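Local coordinates for 2-dehydropantoate 2-reductase (Geobacter metallireducens, PDB 3HN2), which probably catalyses the NADPH-dependent reduction of ketopantoate to pantoate, a step on the route to pantothenate, at residues A[104-109]-A[276-281]; A[178-183]-A[229-234]; A[221-226]-A[289-294]. One frame throughout, in Å; residues are numbered along the deposited sequence.

Interaction 1 (A[104-109]-A[276-281])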
loop_
_atom_site.group_PDB
_atom_site.type_symbol
_atom_site.label_atom_id
_atom_site.label_comp_id
_atom_site.label_asym_id
_atom_site.label_seq_id
_atom_site.Cartn_x
_atom_site.Cartn_y
_atom_site.Cartn_z
ATOM N N ASN A 104 6.821 7.123 18.079
ATOM C CA ASN A 104 7.750 6.852 16.987
ATOM C C ASN A 104 9.223 6.908 17.373
ATOM O O ASN A 104 9.611 7.619 18.297
ATOM C CB ASN A 104 7.479 7.814 15.825
ATOM C CG ASN A 104 6.121 7.594 15.192
ATOM O OD1 ASN A 104 5.443 6.601 15.470
ATOM N ND2 ASN A 104 5.717 8.520 14.332
ATOM N N GLY A 105 10.035 6.146 16.647
ATOM C CA GLY A 105 11.475 6.171 16.815
ATOM C C GLY A 105 11.934 5.260 17.925
ATOM O O GLY A 105 11.269 4.280 18.251
ATOM N N LEU A 106 13.071 5.603 18.515
ATOM C CA LEU A 106 13.690 4.772 19.525
ATOM C C LEU A 106 13.776 5.451 20.882
ATOM O O LEU A 106 13.344 6.595 21.053
ATOM C CB LEU A 106 15.098 4.407 19.090
ATOM C CG LEU A 106 15.337 3.518 17.884
ATOM C CD1 LEU A 106 16.839 3.307 17.768
ATOM C CD2 LEU A 106 14.623 2.182 17.965
ATOM N N GLY A 107 14.333 4.726 21.850
ATOM C CA GLY A 107 14.640 5.282 23.158
ATOM C C GLY A 107 13.464 5.359 24.107
ATOM O O GLY A 107 13.659 5.451 25.319
ATOM N N ASN A 108 12.253 5.329 23.552
ATOM C CA ASN A 108 11.016 5.492 24.303
ATOM C C ASN A 108 10.813 4.378 25.313
ATOM O O ASN A 108 10.520 4.642 26.487
ATOM C CB ASN A 108 9.818 5.570 23.352
ATOM C CG ASN A 108 9.970 6.666 22.302
ATOM O OD1 ASN A 108 10.498 7.745 22.579
ATOM N ND2 ASN A 108 9.504 6.391 21.092
ATOM N N GLU A 109 11.004 3.140 24.861
ATOM C CA GLU A 109 10.902 1.974 25.734
ATOM C C GLU A 109 11.883 2.055 26.898
ATOM O O GLU A 109 11.522 1.781 28.037
ATOM C CB GLU A 109 11.128 0.676 24.957
ATOM C CG GLU A 109 9.925 0.203 24.153
ATOM C CD GLU A 109 9.880 0.761 22.712
ATOM O OE1 GLU A 109 10.826 1.445 22.258
ATOM O OE2 GLU A 109 8.881 0.497 22.022
ATOM N N ARG A 276 18.135 11.145 15.282
ATOM C CA ARG A 276 19.363 11.345 16.064
ATOM C C ARG A 276 19.681 10.191 17.016
ATOM O O ARG A 276 20.851 9.854 17.205
ATOM C CB ARG A 276 19.371 12.700 16.784
ATOM C CG ARG A 276 19.572 13.901 15.855
ATOM C CD ARG A 276 20.973 13.907 15.245
ATOM N NE ARG A 276 21.169 14.973 14.263
ATOM C CZ ARG A 276 22.180 15.015 13.398
ATOM N NH1 ARG A 276 23.088 14.048 13.404
ATOM N NH2 ARG A 276 22.286 16.022 12.526
ATOM N N THR A 277 18.634 9.581 17.572
ATOM C CA THR A 277 18.760 8.380 18.419
ATOM C C THR A 277 19.258 7.136 17.647
ATOM O O THR A 277 20.202 6.488 18.111
ATOM C CB THR A 277 17.450 8.077 19.229
ATOM O OG1 THR A 277 17.036 9.249 19.944
ATOM C CG2 THR A 277 17.659 6.950 20.211
ATOM N N PRO A 278 18.625 6.775 16.498
ATOM C CA PRO A 278 19.221 5.704 15.693
ATOM C C PRO A 278 20.641 5.973 15.219
ATOM O O PRO A 278 21.469 5.061 15.274
ATOM C CB PRO A 278 18.269 5.599 14.501
ATOM C CG PRO A 278 16.981 5.991 15.068
ATOM C CD PRO A 278 17.336 7.178 15.912
ATOM N N LEU A 279 20.920 7.201 14.775
ATOM C CA LEU A 279 22.274 7.594 14.365
ATOM C C LEU A 279 23.247 7.426 15.528
ATOM O O LEU A 279 24.353 6.921 15.330
ATOM C CB LEU A 279 22.315 9.028 13.819
ATOM C CG LEU A 279 21.923 9.255 12.359
ATOM C CD1 LEU A 279 21.594 10.721 12.087
ATOM C CD2 LEU A 279 23.011 8.773 11.421
ATOM N N ALA A 280 22.819 7.837 16.725
ATOM C CA ALA A 280 23.548 7.551 17.974
ATOM C C ALA A 280 23.809 6.063 18.153
ATOM O O ALA A 280 24.953 5.665 18.376
ATOM C CB ALA A 280 22.804 8.111 19.198
ATOM N N TYR A 281 22.756 5.251 18.021
ATOM C CA TYR A 281 22.854 3.792 18.173
ATOM C C TYR A 281 23.795 3.122 17.177
ATOM O O TYR A 281 24.470 2.150 17.517
ATOM C CB TYR A 281 21.470 3.135 18.122
ATOM C CG TYR A 281 20.804 2.986 19.476
ATOM C CD1 TYR A 281 21.252 2.037 20.398
ATOM C CD2 TYR A 281 19.726 3.789 19.834
ATOM C CE1 TYR A 281 20.642 1.901 21.642
ATOM C CE2 TYR A 281 19.106 3.659 21.072
ATOM C CZ TYR A 281 19.569 2.716 21.970
ATOM O OH TYR A 281 18.952 2.589 23.193
#

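Interaction 2 (A[178-183]-A[229-234])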
loop_
_atom_site.group_PDB
_atom_site.type_symbol
_atom_site.label_atom_id
_atom_site.label_comp_id
_atom_site.label_asym_id
_atom_site.label_seq_id
_atom_site.Cartn_x
_atom_site.Cartn_y
_atom_site.Cartn_z
ATOM N N ASP A 178 10.905 -10.206 19.158
ATOM C CA ASP A 178 11.967 -9.254 18.882
ATOM C C ASP A 178 11.359 -7.882 18.620
ATOM O O ASP A 178 11.168 -7.469 17.465
ATOM C CB ASP A 178 12.809 -9.736 17.702
ATOM C CG ASP A 178 14.246 -9.256 17.768
ATOM O OD1 ASP A 178 14.570 -8.411 18.641
ATOM O OD2 ASP A 178 15.048 -9.728 16.928
ATOM N N LEU A 179 11.028 -7.202 19.717
ATOM C CA LEU A 179 10.515 -5.833 19.700
ATOM C C LEU A 179 11.533 -4.879 19.081
ATOM O O LEU A 179 11.189 -4.036 18.241
ATOM C CB LEU A 179 10.190 -5.388 21.130
ATOM C CG LEU A 179 9.913 -3.906 21.403
ATOM C CD1 LEU A 179 8.632 -3.473 20.715
ATOM C CD2 LEU A 179 9.834 -3.645 22.902
ATOM N N LYS A 180 12.786 -5.040 19.505
ATOM C CA LYS A 180 13.898 -4.227 19.050
ATOM C C LYS A 180 14.001 -4.235 17.521
ATOM O O LYS A 180 14.155 -3.179 16.912
ATOM C CB LYS A 180 15.194 -4.727 19.689
ATOM C CG LYS A 180 16.290 -3.681 19.842
ATOM C CD LYS A 180 17.621 -4.353 20.169
ATOM C CE LYS A 180 18.638 -3.374 20.734
ATOM N NZ LYS A 180 18.462 -3.177 22.200
ATOM N N ARG A 181 13.892 -5.421 16.919
ATOM C CA ARG A 181 13.956 -5.574 15.464
ATOM C C ARG A 181 12.813 -4.838 14.776
ATOM O O ARG A 181 13.047 -4.080 13.857
ATOM C CB ARG A 181 13.970 -7.050 15.053
ATOM C CG ARG A 181 14.016 -7.269 13.536
ATOM C CD ARG A 181 13.875 -8.735 13.176
ATOM N NE ARG A 181 13.177 -8.879 11.906
ATOM C CZ ARG A 181 13.715 -9.363 10.791
ATOM N NH1 ARG A 181 14.969 -9.795 10.779
ATOM N NH2 ARG A 181 12.986 -9.431 9.688
ATOM N N ALA A 182 11.598 -5.037 15.275
ATOM C CA ALA A 182 10.383 -4.427 14.739
ATOM C C ALA A 182 10.392 -2.892 14.719
ATOM O O ALA A 182 9.843 -2.283 13.793
ATOM C CB ALA A 182 9.177 -4.943 15.505
ATOM N N ARG A 183 10.997 -2.282 15.744
ATOM C CA ARG A 183 11.217 -0.831 15.807
ATOM C C ARG A 183 12.117 -0.396 14.654
ATOM O O ARG A 183 11.809 0.563 13.935
ATOM C CB ARG A 183 11.864 -0.434 17.147
ATOM C CG ARG A 183 10.936 -0.499 18.365
ATOM C CD ARG A 183 10.355 0.870 18.719
ATOM N NE ARG A 183 8.984 0.744 19.207
ATOM C CZ ARG A 183 8.105 1.740 19.269
ATOM N NH1 ARG A 183 6.881 1.510 19.728
ATOM N NH2 ARG A 183 8.438 2.962 18.873
ATOM N N ASN A 229 21.336 -4.167 11.937
ATOM C CA ASN A 229 21.919 -5.504 12.009
ATOM C C ASN A 229 23.082 -5.648 12.978
ATOM O O ASN A 229 23.371 -6.752 13.444
ATOM C CB ASN A 229 22.308 -5.993 10.617
ATOM C CG ASN A 229 21.105 -6.411 9.802
ATOM O OD1 ASN A 229 20.104 -6.882 10.355
ATOM N ND2 ASN A 229 21.191 -6.245 8.478
ATOM N N ALA A 230 23.729 -4.534 13.294
ATOM C CA ALA A 230 24.797 -4.539 14.280
ATOM C C ALA A 230 24.322 -4.022 15.645
ATOM O O ALA A 230 25.085 -3.384 16.370
ATOM C CB ALA A 230 25.981 -3.739 13.772
ATOM N N GLN A 231 23.070 -4.320 15.996
ATOM C CA GLN A 231 22.466 -3.809 17.232
ATOM C C GLN A 231 22.101 -4.909 18.241
ATOM O O GLN A 231 21.391 -4.659 19.224
ATOM C CB GLN A 231 21.237 -2.952 16.906
ATOM C CG GLN A 231 21.072 -1.730 17.794
ATOM C CD GLN A 231 22.197 -0.731 17.622
ATOM O OE1 GLN A 231 22.803 -0.291 18.598
ATOM N NE2 GLN A 231 22.487 -0.371 16.377
ATOM N N GLY A 232 22.594 -6.121 17.998
ATOM C CA GLY A 232 22.323 -7.255 18.878
ATOM C C GLY A 232 20.933 -7.826 18.680
ATOM O O GLY A 232 20.279 -8.248 19.638
ATOM N N LEU A 233 20.485 -7.838 17.428
ATOM C CA LEU A 233 19.186 -8.385 17.073
ATOM C C LEU A 233 19.256 -9.904 17.046
ATOM O O LEU A 233 20.275 -10.474 16.646
ATOM C CB LEU A 233 18.738 -7.852 15.711
ATOM C CG LEU A 233 17.813 -6.629 15.627
ATOM C CD1 LEU A 233 18.147 -5.530 16.642
ATOM C CD2 LEU A 233 17.804 -6.071 14.201
ATOM N N ALA A 234 18.170 -10.546 17.479
ATOM C CA ALA A 234 18.063 -12.005 17.496
ATOM C C ALA A 234 18.090 -12.592 16.081
ATOM O O ALA A 234 18.683 -13.648 15.851
ATOM C CB ALA A 234 16.802 -12.436 18.232
#

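Interaction 3 (A[221-226]-A[289-294])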
loop_
_atom_site.group_PDB
_atom_site.type_symbol
_atom_site.label_atom_id
_atom_site.label_comp_id
_atom_site.label_asym_id
_atom_site.label_seq_id
_atom_site.Cartn_x
_atom_site.Cartn_y
_atom_site.Cartn_z
ATOM N N MET A 221 17.694 3.531 3.076
ATOM C CA MET A 221 17.181 2.281 3.619
ATOM C C MET A 221 18.252 1.263 3.986
ATOM O O MET A 221 18.213 0.696 5.087
ATOM C CB MET A 221 16.203 1.654 2.651
ATOM C CG MET A 221 14.845 2.292 2.709
ATOM S SD MET A 221 13.619 1.260 1.903
ATOM C CE MET A 221 12.205 2.275 2.259
ATOM N N LEU A 222 19.209 1.048 3.080
ATOM C CA LEU A 222 20.344 0.155 3.353
ATOM C C LEU A 222 21.196 0.545 4.578
ATOM O O LEU A 222 21.785 -0.324 5.219
ATOM C CB LEU A 222 21.239 0.029 2.127
ATOM C CG LEU A 222 20.695 -0.837 0.989
ATOM C CD1 LEU A 222 21.288 -0.444 -0.377
ATOM C CD2 LEU A 222 20.930 -2.295 1.286
ATOM N N GLU A 223 21.255 1.840 4.882
ATOM C CA GLU A 223 22.025 2.356 6.004
ATOM C C GLU A 223 21.342 2.029 7.319
ATOM O O GLU A 223 21.989 1.568 8.255
ATOM C CB GLU A 223 22.217 3.868 5.880
ATOM C CG GLU A 223 23.195 4.290 4.796
ATOM C CD GLU A 223 23.434 5.791 4.764
ATOM O OE1 GLU A 223 23.036 6.502 5.717
ATOM O OE2 GLU A 223 24.031 6.259 3.772
ATOM N N VAL A 224 20.030 2.265 7.362
ATOM C CA VAL A 224 19.173 1.942 8.503
ATOM C C VAL A 224 19.228 0.451 8.836
ATOM O O VAL A 224 19.301 0.076 10.012
ATOM C CB VAL A 224 17.708 2.384 8.241
ATOM C CG1 VAL A 224 16.811 2.074 9.425
ATOM C CG2 VAL A 224 17.647 3.872 7.928
ATOM N N ILE A 225 19.213 -0.383 7.797
ATOM C CA ILE A 225 19.374 -1.833 7.931
ATOM C C ILE A 225 20.753 -2.201 8.508
ATOM O O ILE A 225 20.846 -3.041 9.417
ATOM C CB ILE A 225 19.107 -2.554 6.582
ATOM C CG1 ILE A 225 17.611 -2.540 6.260
ATOM C CG2 ILE A 225 19.594 -3.996 6.612
ATOM C CD1 ILE A 225 17.283 -2.880 4.803
ATOM N N ALA A 226 21.805 -1.550 8.007
ATOM C CA ALA A 226 23.170 -1.771 8.494
ATOM C C ALA A 226 23.334 -1.351 9.959
ATOM O O ALA A 226 24.044 -2.004 10.733
ATOM C CB ALA A 226 24.159 -1.048 7.627
ATOM N N MET A 289 26.784 6.056 8.455
ATOM C CA MET A 289 25.451 6.436 7.987
ATOM C C MET A 289 25.419 7.886 7.478
ATOM O O MET A 289 24.828 8.756 8.124
ATOM C CB MET A 289 24.413 6.227 9.094
ATOM C CG MET A 289 23.949 4.788 9.252
ATOM S SD MET A 289 23.172 4.431 10.838
ATOM C CE MET A 289 21.428 4.647 10.499
ATOM N N PRO A 290 26.051 8.151 6.313
ATOM C CA PRO A 290 26.168 9.532 5.823
ATOM C C PRO A 290 24.847 10.153 5.389
ATOM O O PRO A 290 24.646 11.358 5.562
ATOM C CB PRO A 290 27.103 9.404 4.611
ATOM C CG PRO A 290 27.715 8.042 4.713
ATOM C CD PRO A 290 26.695 7.199 5.392
ATOM N N ARG A 291 23.953 9.335 4.841
ATOM C CA ARG A 291 22.700 9.842 4.286
ATOM C C ARG A 291 21.707 10.204 5.381
ATOM O O ARG A 291 21.107 11.299 5.357
ATOM C CB ARG A 291 22.102 8.859 3.270
ATOM C CG ARG A 291 22.860 8.835 1.944
ATOM C CD ARG A 291 22.270 7.832 0.937
ATOM N NE ARG A 291 23.297 7.341 0.014
ATOM C CZ ARG A 291 24.120 6.320 0.260
ATOM N NH1 ARG A 291 24.059 5.652 1.407
ATOM N NH2 ARG A 291 25.020 5.965 -0.643
ATOM N N VAL A 292 21.566 9.307 6.366
ATOM C CA VAL A 292 20.720 9.584 7.539
ATOM C C VAL A 292 21.216 10.862 8.208
ATOM O O VAL A 292 20.412 11.718 8.598
ATOM C CB VAL A 292 20.602 8.376 8.517
ATOM C CG1 VAL A 292 19.490 8.614 9.527
ATOM C CG2 VAL A 292 20.320 7.058 7.753
ATOM N N GLU A 293 22.527 11.067 8.191
ATOM C CA GLU A 293 23.128 12.207 8.878
ATOM C C GLU A 293 22.829 13.493 8.186
ATOM O O GLU A 293 22.354 14.437 8.813
ATOM C CB GLU A 293 24.641 12.051 9.031
ATOM C CG GLU A 293 25.060 11.757 10.466
ATOM C CD GLU A 293 26.505 12.116 10.743
ATOM O OE1 GLU A 293 26.868 13.301 10.588
ATOM O OE2 GLU A 293 27.276 11.213 11.129
ATOM N N MET A 294 23.107 13.513 6.887
ATOM C CA MET A 294 22.790 14.634 6.036
ATOM C C MET A 294 21.310 14.977 6.164
ATOM O O MET A 294 20.970 16.138 6.400
ATOM C CB MET A 294 23.150 14.290 4.596
ATOM C CG MET A 294 23.065 15.445 3.648
ATOM S SD MET A 294 23.838 15.038 2.093
ATOM C CE MET A 294 23.070 16.303 1.092
#

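Interaction 1 (A[104-109]-A[276-281])
Leu106 reaches from a loop of the N-terminal domain onto one side of helix 271-284, where Thr277, Pro278 and Tyr281 receive it, a compact case of an inter-domain contact centred on one apolar side chain. Its CG stands anti to the carbonyl carbon (chi1 -66°), which carries the branch end out over the helix. Leu106 CD1 lies 3.6 Å from Tyr281 CD2, oblique to the ring. The same methyl, Leu106 CD1, is 3.8 Å from Pro278 CG. Nearer the backbone, Leu106 CB packs at 3.8 Å against the methyl CG2 of Thr277. Thr277 uses its two branches differently: the methyl meets Leu106, while OG1 is hydrogen-bonded to Ala272 O within its own helix. No hydrogen bond links the two segments, so the fit is one of carbon against carbon. Gly107, the N-cap residue of helix 108-115, skirts the same methyl, its N 4.3 Å from Thr277 CG2. A backbone hydrogen bond between Leu106 and Ala273 joins the loop to the preceding turn of the helix. Helix 179-200 packs against the same residues, with Leu187 touching both Leu106 and Pro278 and Trp184 also on Pro278; the loop leads into helix 108-115, whose first residues Asn108 and Glu109 touch Thr101 of strand 98-101.

Interaction 2 (A[178-183]-A[229-234])
Asp178, the N-cap residue of helix 179-200 in the helical C-terminal part of the ketopantoate reductase fold, meets Ala234 in the loop after helix 211-229. The carboxylate uses OD2: Asp178 OD2 takes a weak hydrogen bond from Ala234 N at 3.3 Å, bent to 132° at the hydrogen. The methyl of Ala234 sits beside the same oxygen, with CB 3.5 Å from Asp178 OD2. Lys180, two residues on, contributes its aliphatic chain rather than its charge. An extended run through chi3 places Lys180 CD 3.8 Å from Leu233 CD1. One atom further, Lys180 CE comes up to Gln231 O at 3.4 Å, and chi4 (84°) then turns NZ aside. The Gln231 side chain crosses the lysine at about a right angle, its amide NE2 being hydrogen-bonded to Gly227 O. Arg181 follows on the next step of the helix. Its charged end leads off to a salt bridge with Glu185 and a hydrogen bond to Thr235 O, and what remains for this contact is the base of the chain. Leu233 straddles that base and the lysine: while CD1 meets the Lys180 chain at a slant, Leu233 CG rests 3.9 Å from Arg181 CB and Leu233 CD2 is 4.0 Å from Arg181 CG.

Interaction 3 (A[221-226]-A[289-294])
The segments of helices 211-229 and 290-302 cross at -108°, their axes 9.2 Å apart at closest approach, and Glu223 faces Met289 at the N-cap position of the second helix. Glu223 carries the contact: its chain runs extended beyond CG, bringing the carboxylate up to the first turn of helix 290-302. Glu223 OE1 accepts a nearly straight hydrogen bond from Val292 N (3.2 Å, 168°), met on the syn side and 25° out of the carboxylate plane. Arg291 N adds weak bonds to both carboxylate oxygens. A carboxylate from a crossing helix thus accepts backbone N-H groups of the first turn, where the helix dipole would be expected to favour its negative charge. Within the helical C-terminal domain it thereby joins two helices through a charged group in a buried contact. The Arg291 side chain runs extended to NE, then turns at chi4 so that NH1 meets Glu223 OE2 in a salt bridge; the modelled approach is implausibly short, and its exact geometry is doubtful. Pro290 flanks this oxygen, with CD 3.3 Å from Glu223 OE2. Apolar contacts surround the base of the glutamate. Met289 CG packs 3.9 Å from Glu223 CB, and the methionine chain bends at chi3 to set Met289 CE 4.0 Å from Val224 CA. Val224 CG2 and Val292 CG2 also meet, at 4.2 Å.

In the fold
From the N terminus, the chain first builds the Rossmann-type nucleotide-binding domain, whose loop 104-109 finds its partner only at residues 276-281; interaction 1 thus closes the longest loop and joins the two domains. Interaction 2, between 178-183 and 229-234, is nested wholly inside that loop and links the start of helix 179-200 to the loop after helix 211-229. Interaction 3 starts at 221-226, inside the loops of both interactions 1 and 2, and ends at 289-294, past both, so it crosses each and ties helix 211-229 to helix 290-302. Interactions 1 and 2 meet directly through the Glu109–Arg183 salt bridge, whereas interactions 1 and 3 share the packing of Leu279 against Met289, Val292 and Glu293.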